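PDB 3TO3: citryl-spermidine/3,4-dihydroxybenzoyl-citryl-spermidine:spermidine ligase from Bacillus anthracis, which catalyses the ATP-dependent condensation of spermidine with citryl-spermidine intermediates, a step in the biosynthesis of the siderophore petrobactin. Local coordinates for residues 116-121 with 575-580; 192-197 with 266-271; 518-523 with 533-538. All blocks are in the same frame, centred on the assembly; numbering follows the deposited sequence.

Contact 1: 116-121 with 575-580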
loop_
_atom_site.group_PDB
_atom_site.type_symbol
_atom_site.label_atom_id
_atom_site.label_comp_id
_atom_site.label_asym_id
_atom_site.label_seq_id
_atom_site.Cartn_x
_atom_site.Cartn_y
_atom_site.Cartn_z
ATOM N N THR B 116 -9.920 12.226 3.262
ATOM C CA THR B 116 -9.128 11.032 3.442
ATOM C C THR B 116 -9.946 9.737 3.284
ATOM O O THR B 116 -9.548 8.839 2.550
ATOM C CB THR B 116 -8.486 11.070 4.838
ATOM O OG1 THR B 116 -7.160 11.577 4.717
ATOM C CG2 THR B 116 -8.445 9.695 5.468
ATOM N N LYS B 117 -11.075 9.633 3.977
ATOM C CA LYS B 117 -11.878 8.422 3.886
ATOM C C LYS B 117 -12.464 8.323 2.481
ATOM O O LYS B 117 -12.439 7.257 1.889
ATOM C CB LYS B 117 -12.969 8.386 4.958
ATOM C CG LYS B 117 -12.466 8.679 6.371
ATOM C CD LYS B 117 -11.970 7.420 7.056
ATOM C CE LYS B 117 -13.115 6.450 7.257
ATOM N NZ LYS B 117 -12.760 5.180 7.961
ATOM N N LEU B 118 -12.951 9.444 1.944
ATOM C CA LEU B 118 -13.451 9.493 0.564
ATOM C C LEU B 118 -12.449 8.946 -0.473
ATOM O O LEU B 118 -12.795 8.155 -1.332
ATOM C CB LEU B 118 -13.816 10.929 0.192
ATOM C CG LEU B 118 -14.438 11.079 -1.203
ATOM C CD1 LEU B 118 -15.654 10.159 -1.309
ATOM C CD2 LEU B 118 -14.838 12.530 -1.493
ATOM N N ASP B 119 -11.196 9.374 -0.393
ATOM C CA ASP B 119 -10.183 8.858 -1.309
ATOM C C ASP B 119 -9.999 7.334 -1.219
ATOM O O ASP B 119 -9.986 6.664 -2.242
ATOM C CB ASP B 119 -8.847 9.580 -1.089
ATOM C CG ASP B 119 -8.945 11.089 -1.356
ATOM O OD1 ASP B 119 -9.699 11.484 -2.291
ATOM O OD2 ASP B 119 -8.269 11.871 -0.626
ATOM N N SER B 120 -9.823 6.787 -0.014
ATOM C CA SER B 120 -9.747 5.330 0.135
ATOM C C SER B 120 -10.955 4.595 -0.438
ATOM O O SER B 120 -10.828 3.580 -1.119
ATOM C CB SER B 120 -9.605 4.967 1.605
ATOM O OG SER B 120 -8.367 5.461 2.044
ATOM N N PHE B 121 -12.132 5.114 -0.139
ATOM C CA PHE B 121 -13.370 4.510 -0.593
ATOM C C PHE B 121 -13.437 4.493 -2.120
ATOM O O PHE B 121 -13.780 3.467 -2.716
ATOM C CB PHE B 121 -14.557 5.260 0.009
ATOM C CG PHE B 121 -15.891 4.621 -0.254
ATOM C CD1 PHE B 121 -16.070 3.253 -0.088
ATOM C CD2 PHE B 121 -16.971 5.391 -0.625
ATOM C CE1 PHE B 121 -17.312 2.659 -0.310
ATOM C CE2 PHE B 121 -18.213 4.814 -0.856
ATOM C CZ PHE B 121 -18.385 3.440 -0.679
ATOM N N ARG B 575 -19.918 4.318 7.488
ATOM C CA ARG B 575 -18.709 4.092 8.256
ATOM C C ARG B 575 -17.422 4.309 7.441
ATOM O O ARG B 575 -16.370 4.623 7.999
ATOM C CB ARG B 575 -18.755 2.692 8.870
ATOM C CG ARG B 575 -17.712 2.446 9.943
ATOM C CD ARG B 575 -18.255 1.461 10.955
ATOM N NE ARG B 575 -19.458 0.802 10.447
ATOM C CZ ARG B 575 -20.318 0.133 11.206
ATOM N NH1 ARG B 575 -21.386 -0.434 10.662
ATOM N NH2 ARG B 575 -20.113 0.036 12.514
ATOM N N ARG B 576 -17.520 4.156 6.123
ATOM C CA ARG B 576 -16.368 4.267 5.240
ATOM C C ARG B 576 -16.090 5.700 4.860
ATOM O O ARG B 576 -15.047 5.975 4.247
ATOM C CB ARG B 576 -16.605 3.489 3.938
ATOM C CG ARG B 576 -17.315 2.174 4.115
ATOM C CD ARG B 576 -16.392 1.002 3.854
ATOM N NE ARG B 576 -16.634 0.421 2.537
ATOM C CZ ARG B 576 -17.614 -0.444 2.271
ATOM N NH1 ARG B 576 -18.443 -0.829 3.239
ATOM N NH2 ARG B 576 -17.774 -0.923 1.038
ATOM N N LEU B 577 -17.059 6.589 5.100
ATOM C CA LEU B 577 -16.870 8.026 4.819
ATOM C C LEU B 577 -16.523 8.952 6.000
ATOM O O LEU B 577 -16.392 10.159 5.806
ATOM C CB LEU B 577 -18.080 8.577 4.061
ATOM C CG LEU B 577 -18.500 7.649 2.916
ATOM C CD1 LEU B 577 -19.904 7.954 2.499
ATOM C CD2 LEU B 577 -17.530 7.721 1.737
ATOM N N TYR B 578 -16.436 8.421 7.222
ATOM C CA TYR B 578 -16.165 9.269 8.404
ATOM C C TYR B 578 -15.141 8.644 9.340
ATOM O O TYR B 578 -15.119 7.424 9.510
ATOM C CB TYR B 578 -17.463 9.576 9.182
ATOM C CG TYR B 578 -18.464 10.315 8.339
ATOM C CD1 TYR B 578 -18.467 11.706 8.279
ATOM C CD2 TYR B 578 -19.363 9.624 7.554
ATOM C CE1 TYR B 578 -19.368 12.378 7.475
ATOM C CE2 TYR B 578 -20.259 10.281 6.736
ATOM C CZ TYR B 578 -20.264 11.655 6.699
ATOM O OH TYR B 578 -21.163 12.298 5.879
ATOM N N ILE B 579 -14.276 9.470 9.923
ATOM C CA ILE B 579 -13.376 8.989 10.957
ATOM C C ILE B 579 -14.253 8.730 12.169
ATOM O O ILE B 579 -14.376 7.607 12.669
ATOM C CB ILE B 579 -12.327 10.066 11.338
ATOM C CG1 ILE B 579 -11.415 10.432 10.149
ATOM C CG2 ILE B 579 -11.524 9.636 12.567
ATOM C CD1 ILE B 579 -10.306 9.420 9.831
ATOM N N ASP B 580 -14.946 9.784 12.569
ATOM C CA ASP B 580 -15.759 9.767 13.765
ATOM C C ASP B 580 -17.157 10.193 13.363
ATOM O O ASP B 580 -17.323 11.038 12.479
ATOM C CB ASP B 580 -15.188 10.744 14.810
ATOM C CG ASP B 580 -14.485 10.034 15.971
ATOM O OD1 ASP B 580 -15.020 9.006 16.462
ATOM O OD2 ASP B 580 -13.402 10.511 16.393
HETATM O O HOH W 1 -12.954 4.544 3.339
#
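Lys117, Leu118 and Phe121 of helix 115-138 pack against residues 575-580, part of the loop between strands 566-570 and 585-589, in a helix-on-loop contact joining the N-terminal part of the chain to a segment more than 450 residues later. No direct hydrogen bond links the two segments, which meet through apolar packing and one water; just before the helical segment, Glu114 is backbone-bonded to Leu577. Lys117 has more of its surface buried by the loop than any other residue here. Its chain bends at chi2 and chi3 (-87° and -65°) and curls along the loop backbone: CB sits 3.3 Å from Arg576 O, and CE lies 3.2 Å from Tyr578 O, while CD meets Ile579 CD1. The long aliphatic stem of a lysine suits this half-open place, since its methylenes can pack while the ammonium end stays beside the loop carbonyls.

Deeper in, the Phe121 ring takes Arg576 CB over one face. The guanidinium of Arg576 stands nearly perpendicular to that ring, the planes 88° apart, with NE 3.7 Å from Phe121 CE1; its NH2 is hydrogen-bonded to Ser166. Leu577 starts away from the helix, but its CD2 swings back to lie 3.4 Å from Phe121 CD2 and also meets Leu118 CD1. Phe108 and Leu104 of helix 100-110 complete this apolar cluster. Between the backbones, a water donates to Lys117 O and to Arg576 O, at 2.7 Å from the latter, bridging carbonyls that cannot bond to each other. This helix-to-loop packing places the Arg576 side chain about 9 Å from the bound ATP, in the surroundings of the nucleotide site of an IucA/IucC-family synthetase.

Contact 2: 192-197 with 266-271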
loop_
_atom_site.group_PDB
_atom_site.type_symbol
_atom_site.label_atom_id
_atom_site.label_comp_id
_atom_site.label_asym_id
_atom_site.label_seq_id
_atom_site.Cartn_x
_atom_site.Cartn_y
_atom_site.Cartn_z
ATOM N N ILE B 192 2.722 -22.650 3.296
ATOM C CA ILE B 192 4.082 -22.600 3.798
ATOM C C ILE B 192 4.062 -22.977 5.285
ATOM O O ILE B 192 3.285 -22.417 6.047
ATOM C CB ILE B 192 4.663 -21.169 3.646
ATOM C CG1 ILE B 192 4.662 -20.730 2.162
ATOM C CG2 ILE B 192 6.027 -21.073 4.335
ATOM C CD1 ILE B 192 5.282 -21.724 1.173
ATOM N N TRP B 193 4.892 -23.928 5.692
ATOM C CA TRP B 193 5.043 -24.260 7.110
ATOM C C TRP B 193 6.205 -23.517 7.718
ATOM O O TRP B 193 7.312 -23.549 7.173
ATOM C CB TRP B 193 5.294 -25.764 7.298
ATOM C CG TRP B 193 4.048 -26.568 7.236
ATOM C CD1 TRP B 193 3.622 -27.317 6.194
ATOM C CD2 TRP B 193 3.023 -26.644 8.235
ATOM N NE1 TRP B 193 2.410 -27.870 6.480
ATOM C CE2 TRP B 193 2.017 -27.475 7.731
ATOM C CE3 TRP B 193 2.876 -26.106 9.519
ATOM C CZ2 TRP B 193 0.862 -27.792 8.463
ATOM C CZ3 TRP B 193 1.753 -26.412 10.237
ATOM C CH2 TRP B 193 0.748 -27.254 9.706
ATOM N N ILE B 194 5.967 -22.851 8.851
ATOM C CA ILE B 194 7.061 -22.238 9.593
ATOM C C ILE B 194 7.090 -22.766 11.026
ATOM O O ILE B 194 6.073 -23.173 11.572
ATOM C CB ILE B 194 6.968 -20.653 9.664
ATOM C CG1 ILE B 194 5.811 -20.220 10.569
ATOM C CG2 ILE B 194 6.873 -20.020 8.283
ATOM C CD1 ILE B 194 5.736 -18.764 10.838
ATOM N N ALA B 195 8.266 -22.744 11.634
ATOM C CA ALA B 195 8.374 -22.916 13.060
ATOM C C ALA B 195 8.370 -21.541 13.706
ATOM O O ALA B 195 9.031 -20.619 13.232
ATOM C CB ALA B 195 9.650 -23.659 13.414
ATOM N N ALA B 196 7.636 -21.409 14.803
ATOM C CA ALA B 196 7.563 -20.149 15.523
ATOM C C ALA B 196 7.944 -20.395 16.969
ATOM O O ALA B 196 7.388 -21.279 17.599
ATOM C CB ALA B 196 6.150 -19.594 15.442
ATOM N N HIS B 197 8.862 -19.595 17.497
ATOM C CA HIS B 197 9.337 -19.743 18.864
ATOM C C HIS B 197 8.281 -19.395 19.947
ATOM O O HIS B 197 7.536 -18.398 19.853
ATOM C CB HIS B 197 10.609 -18.943 19.052
ATOM C CG HIS B 197 11.371 -19.296 20.297
ATOM N ND1 HIS B 197 10.837 -19.170 21.561
ATOM C CD2 HIS B 197 12.644 -19.723 20.472
ATOM C CE1 HIS B 197 11.740 -19.519 22.460
ATOM N NE2 HIS B 197 12.848 -19.857 21.825
ATOM N N LYS B 266 15.880 -16.317 14.600
ATOM C CA LYS B 266 15.242 -17.628 14.688
ATOM C C LYS B 266 14.018 -17.668 15.578
ATOM O O LYS B 266 13.613 -18.726 16.028
ATOM C CB LYS B 266 16.259 -18.667 15.185
ATOM C CG LYS B 266 17.642 -18.524 14.558
ATOM C CD LYS B 266 18.021 -19.731 13.722
ATOM C CE LYS B 266 17.729 -19.548 12.232
ATOM N NZ LYS B 266 18.787 -18.716 11.529
ATOM N N GLY B 267 13.393 -16.512 15.775
ATOM C CA GLY B 267 12.040 -16.452 16.297
ATOM C C GLY B 267 11.084 -17.161 15.343
ATOM O O GLY B 267 10.052 -17.703 15.759
ATOM N N ILE B 268 11.438 -17.126 14.056
ATOM C CA ILE B 268 10.665 -17.723 12.980
ATOM C C ILE B 268 11.608 -18.488 12.052
ATOM O O ILE B 268 12.678 -18.002 11.671
ATOM C CB ILE B 268 9.969 -16.649 12.152
ATOM C CG1 ILE B 268 8.691 -16.207 12.815
ATOM C CG2 ILE B 268 9.567 -17.186 10.829
ATOM C CD1 ILE B 268 8.116 -15.025 12.058
ATOM N N ILE B 269 11.240 -19.705 11.695
ATOM C CA ILE B 269 12.119 -20.488 10.838
ATOM C C ILE B 269 11.280 -21.118 9.740
ATOM O O ILE B 269 10.252 -21.751 10.009
ATOM C CB ILE B 269 12.825 -21.622 11.603
ATOM C CG1 ILE B 269 13.620 -21.084 12.791
ATOM C CG2 ILE B 269 13.721 -22.413 10.670
ATOM C CD1 ILE B 269 14.168 -22.168 13.732
ATOM N N TYR B 270 11.729 -20.936 8.505
ATOM C CA TYR B 270 11.046 -21.476 7.359
ATOM C C TYR B 270 11.320 -22.978 7.265
ATOM O O TYR B 270 12.463 -23.402 7.278
ATOM C CB TYR B 270 11.510 -20.750 6.088
ATOM C CG TYR B 270 11.107 -21.465 4.817
ATOM C CD1 TYR B 270 9.843 -21.323 4.279
ATOM C CD2 TYR B 270 11.999 -22.301 4.158
ATOM C CE1 TYR B 270 9.466 -22.024 3.108
ATOM C CE2 TYR B 270 11.638 -22.988 3.002
ATOM C CZ TYR B 270 10.376 -22.842 2.480
ATOM O OH TYR B 270 10.032 -23.545 1.335
ATOM N N LEU B 271 10.266 -23.773 7.153
ATOM C CA LEU B 271 10.399 -25.221 7.004
ATOM C C LEU B 271 10.183 -25.671 5.543
ATOM O O LEU B 271 11.064 -26.286 4.944
ATOM C CB LEU B 271 9.502 -25.969 7.988
ATOM C CG LEU B 271 9.794 -25.480 9.401
ATOM C CD1 LEU B 271 8.702 -25.928 10.417
ATOM C CD2 LEU B 271 11.181 -25.956 9.803
#
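Ile194 and Ala196 pair with Tyr270 and Ile268 on one face of an antiparallel sheet, and Ala195 pairs with Ile269 on the other. Strand 192-197 is the central member of this three-stranded sheet, between 241-246 and 268-273. On the first face Ile194 has CG1 between its backbone N and carbonyl carbon (chi1 70°), and the side chains of Ile194 and Ile268 cross obliquely, CD1 of the former meeting CG2 of the latter at 4.1 Å. With CG anti to the backbone N (chi1 166°), the ring end of Tyr270 comes nearer strand 192-197, and Ile192 CG2 lies at the ring's edge, 3.8 Å from Tyr270 CE1. His8 of the second subunit stacks edge-to-face with this tyrosine, so an aromatic residue here serves both the sheet and the dimer.

On the opposite face, small Ala195 lets larger neighbours close in: its CB meets Ile269 CB, and Leu271 CD1 comes 3.9 Å from the same methyl. Helix 221-232 covers this side through Ile231 and Tyr227, and apolar side chains suit it. Ala195 and Ile269 exchange two backbone hydrogen bonds, flanked by Leu271 N to Trp193 O. Past the last bridge, His197 N donates to Gly267 O at 2.8 Å in a nearly straight bond, 172° at the hydrogen.

Contact 3: 518-523 with 533-538. With EDO (1,2-ethanediol), chain H.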
loop_
_atom_site.group_PDB
_atom_site.type_symbol
_atom_site.label_atom_id
_atom_site.label_comp_id
_atom_site.label_asym_id
_atom_site.label_seq_id
_atom_site.Cartn_x
_atom_site.Cartn_y
_atom_site.Cartn_z
ATOM N N GLY B 518 -33.299 -11.486 3.280
ATOM C CA GLY B 518 -34.066 -10.496 2.557
ATOM C C GLY B 518 -33.690 -10.423 1.089
ATOM O O GLY B 518 -34.527 -10.106 0.258
ATOM N N GLU B 519 -32.434 -10.712 0.765
ATOM C CA GLU B 519 -31.982 -10.698 -0.628
ATOM C C GLU B 519 -32.735 -11.747 -1.440
ATOM O O GLU B 519 -33.056 -11.522 -2.601
ATOM C CB GLU B 519 -30.486 -10.975 -0.722
ATOM C CG GLU B 519 -29.619 -9.889 -0.087
ATOM C CD GLU B 519 -29.564 -8.573 -0.888
ATOM O OE1 GLU B 519 -29.165 -7.552 -0.268
ATOM O OE2 GLU B 519 -29.897 -8.554 -2.112
ATOM N N LEU B 520 -33.013 -12.893 -0.831
ATOM C CA LEU B 520 -33.841 -13.920 -1.490
ATOM C C LEU B 520 -35.256 -13.392 -1.826
ATOM O O LEU B 520 -35.754 -13.614 -2.917
ATOM C CB LEU B 520 -33.927 -15.193 -0.634
ATOM C CG LEU B 520 -34.670 -16.407 -1.195
ATOM C CD1 LEU B 520 -34.020 -16.928 -2.525
ATOM C CD2 LEU B 520 -34.740 -17.500 -0.137
ATOM N N ALA B 521 -35.891 -12.692 -0.886
ATOM C CA ALA B 521 -37.200 -12.096 -1.120
ATOM C C ALA B 521 -37.171 -11.165 -2.341
ATOM O O ALA B 521 -38.100 -11.138 -3.143
ATOM C CB ALA B 521 -37.675 -11.339 0.121
ATOM N N PHE B 522 -36.092 -10.418 -2.497
ATOM C CA PHE B 522 -35.925 -9.607 -3.704
ATOM C C PHE B 522 -35.890 -10.421 -5.010
ATOM O O PHE B 522 -36.462 -10.020 -6.018
ATOM C CB PHE B 522 -34.643 -8.774 -3.613
ATOM C CG PHE B 522 -34.699 -7.685 -2.589
ATOM C CD1 PHE B 522 -35.873 -7.008 -2.347
ATOM C CD2 PHE B 522 -33.571 -7.344 -1.866
ATOM C CE1 PHE B 522 -35.911 -6.007 -1.405
ATOM C CE2 PHE B 522 -33.610 -6.366 -0.922
ATOM C CZ PHE B 522 -34.780 -5.694 -0.690
ATOM N N VAL B 523 -35.175 -11.542 -4.987
ATOM C CA VAL B 523 -35.039 -12.396 -6.144
ATOM C C VAL B 523 -36.387 -13.025 -6.486
ATOM O O VAL B 523 -36.807 -13.028 -7.632
ATOM C CB VAL B 523 -33.973 -13.475 -5.927
ATOM C CG1 VAL B 523 -34.088 -14.533 -6.989
ATOM C CG2 VAL B 523 -32.589 -12.858 -5.974
ATOM N N GLU B 533 -44.630 -9.097 0.469
ATOM C CA GLU B 533 -45.633 -9.308 1.519
ATOM C C GLU B 533 -45.870 -10.797 1.809
ATOM O O GLU B 533 -45.844 -11.207 2.970
ATOM C CB GLU B 533 -46.975 -8.622 1.177
ATOM C CG GLU B 533 -46.861 -7.115 0.964
ATOM C CD GLU B 533 -46.336 -6.723 -0.441
ATOM O OE1 GLU B 533 -45.532 -7.475 -1.041
ATOM O OE2 GLU B 533 -46.744 -5.655 -0.950
ATOM N N SER B 534 -46.095 -11.593 0.761
ATOM C CA SER B 534 -46.272 -13.052 0.919
ATOM C C SER B 534 -45.026 -13.707 1.519
ATOM O O SER B 534 -45.126 -14.567 2.392
ATOM C CB SER B 534 -46.598 -13.746 -0.410
ATOM O OG SER B 534 -47.732 -13.163 -0.999
ATOM N N PHE B 535 -43.855 -13.322 1.026
ATOM C CA PHE B 535 -42.595 -13.836 1.567
ATOM C C PHE B 535 -42.581 -13.628 3.091
ATOM O O PHE B 535 -42.400 -14.584 3.845
ATOM C CB PHE B 535 -41.407 -13.129 0.900
ATOM C CG PHE B 535 -40.065 -13.608 1.356
ATOM C CD1 PHE B 535 -39.306 -14.463 0.554
ATOM C CD2 PHE B 535 -39.536 -13.174 2.562
ATOM C CE1 PHE B 535 -38.045 -14.909 0.968
ATOM C CE2 PHE B 535 -38.277 -13.608 2.996
ATOM C CZ PHE B 535 -37.524 -14.469 2.195
ATOM N N TRP B 536 -42.809 -12.394 3.543
ATOM C CA TRP B 536 -42.711 -12.113 4.973
ATOM C C TRP B 536 -43.850 -12.738 5.781
ATOM O O TRP B 536 -43.671 -13.098 6.950
ATOM C CB TRP B 536 -42.501 -10.607 5.262
ATOM C CG TRP B 536 -41.167 -10.169 4.691
ATOM C CD1 TRP B 536 -40.951 -9.403 3.572
ATOM C CD2 TRP B 536 -39.869 -10.552 5.168
ATOM N NE1 TRP B 536 -39.593 -9.275 3.344
ATOM C CE2 TRP B 536 -38.916 -9.966 4.313
ATOM C CE3 TRP B 536 -39.421 -11.321 6.248
ATOM C CZ2 TRP B 536 -37.548 -10.127 4.510
ATOM C CZ3 TRP B 536 -38.061 -11.484 6.435
ATOM C CH2 TRP B 536 -37.139 -10.880 5.581
HETATM N N MSE B 537 -45.012 -12.896 5.160
HETATM C CA MSE B 537 -46.101 -13.562 5.844
HETATM C C MSE B 537 -45.825 -15.054 6.042
HETATM O O MSE B 537 -46.407 -15.678 6.914
HETATM C CB MSE B 537 -47.434 -13.342 5.120
HETATM C CG MSE B 537 -47.996 -11.924 5.287
HETATM SE SE MSE B 537 -49.854 -11.747 4.683
HETATM C CE MSE B 537 -49.602 -11.822 2.758
ATOM N N ILE B 538 -44.947 -15.627 5.230
ATOM C CA ILE B 538 -44.559 -17.012 5.428
ATOM C C ILE B 538 -43.549 -17.116 6.536
ATOM O O ILE B 538 -43.578 -18.051 7.335
ATOM C CB ILE B 538 -44.001 -17.644 4.153
ATOM C CG1 ILE B 538 -45.169 -18.019 3.229
ATOM C CG2 ILE B 538 -43.166 -18.864 4.509
ATOM C CD1 ILE B 538 -44.755 -18.434 1.858
HETATM C C1 EDO H . -48.643 -13.527 -4.492
HETATM O O1 EDO H . -47.873 -12.385 -4.162
HETATM C C2 EDO H . -47.693 -14.708 -4.516
HETATM O O2 EDO H . -48.174 -15.596 -5.530
#
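Ala521 and Phe535 form the centre of this packing between helices 502-528 and 532-547, consecutive helices joined by a short turn into a roughly antiparallel helical hairpin; the N-to-C directions of segments 518-523 and 533-538 differ by 140°. The chief interaction is CH-pi. Ala521 CB stands over the middle of the Phe535 ring, 3.4 Å from the centroid and only 6° off the ring normal. With CG anti to the backbone N (chi1 -178°), the phenylalanine reaches across to the opposing helix and lays its face against the methyl; a short alanine lets that face come close to the helix backbone.

Apolar contacts extend this core. Leu520 CG lies 4.3 Å from Phe535 CE1, and the leucine side chain is about 4 Å from that of Tyr391, which binds ATP. Leu414 of helix 410-432 also touches the phenylalanine. Trp536 meets the other helix by its edge: Gly518 CA lies near the indole plane, 4.0 Å from CZ2, an approach made easier by the glycine's missing side chain. Within its own helix, Phe535 CD2 sits 3.6 Å above the centre of the indole, and Phe513 packs edge-to-face with Trp536.

Two polar groups find partners outside the helix pair. Trp536 NE1 is hydrogen-bonded to Thr77, which satisfies the buried indole nitrogen. Ser534 OG makes a weak hydrogen bond, 3.3 Å, to O1 of a 1,2-ethanediol, probably from the crystallisation liquor.

No hydrogen bond or salt bridge links the two segments, so their association rests on the face of Phe535 against Ala521 and the edge of Trp536 at Gly518, while Thr77 gives the indole a directional tie to another part of the chain.

Overall arrangement
Contacts 2 and 3 are buried, whereas contact 1 is only partly so, with one exposed residue, Ile579. None shares a helix or strand with another. Contact 2 depends on direct backbone hydrogen bonds, contact 3 on aromatic and aliphatic packing between helices, and contact 1 combines apolar packing with a bridging water. Contacts 2 and 3 lie on opposite sides of the chain's centre, their own centres about 51 Å apart, contact 2 in the IucA/IucC family region and contact 3 in the FhuF-like region; both fall in sequence between the two halves of contact 1. Contacts 1 and 3 come nearer the ATP, while contact 2 lies away from it and touches the second subunit.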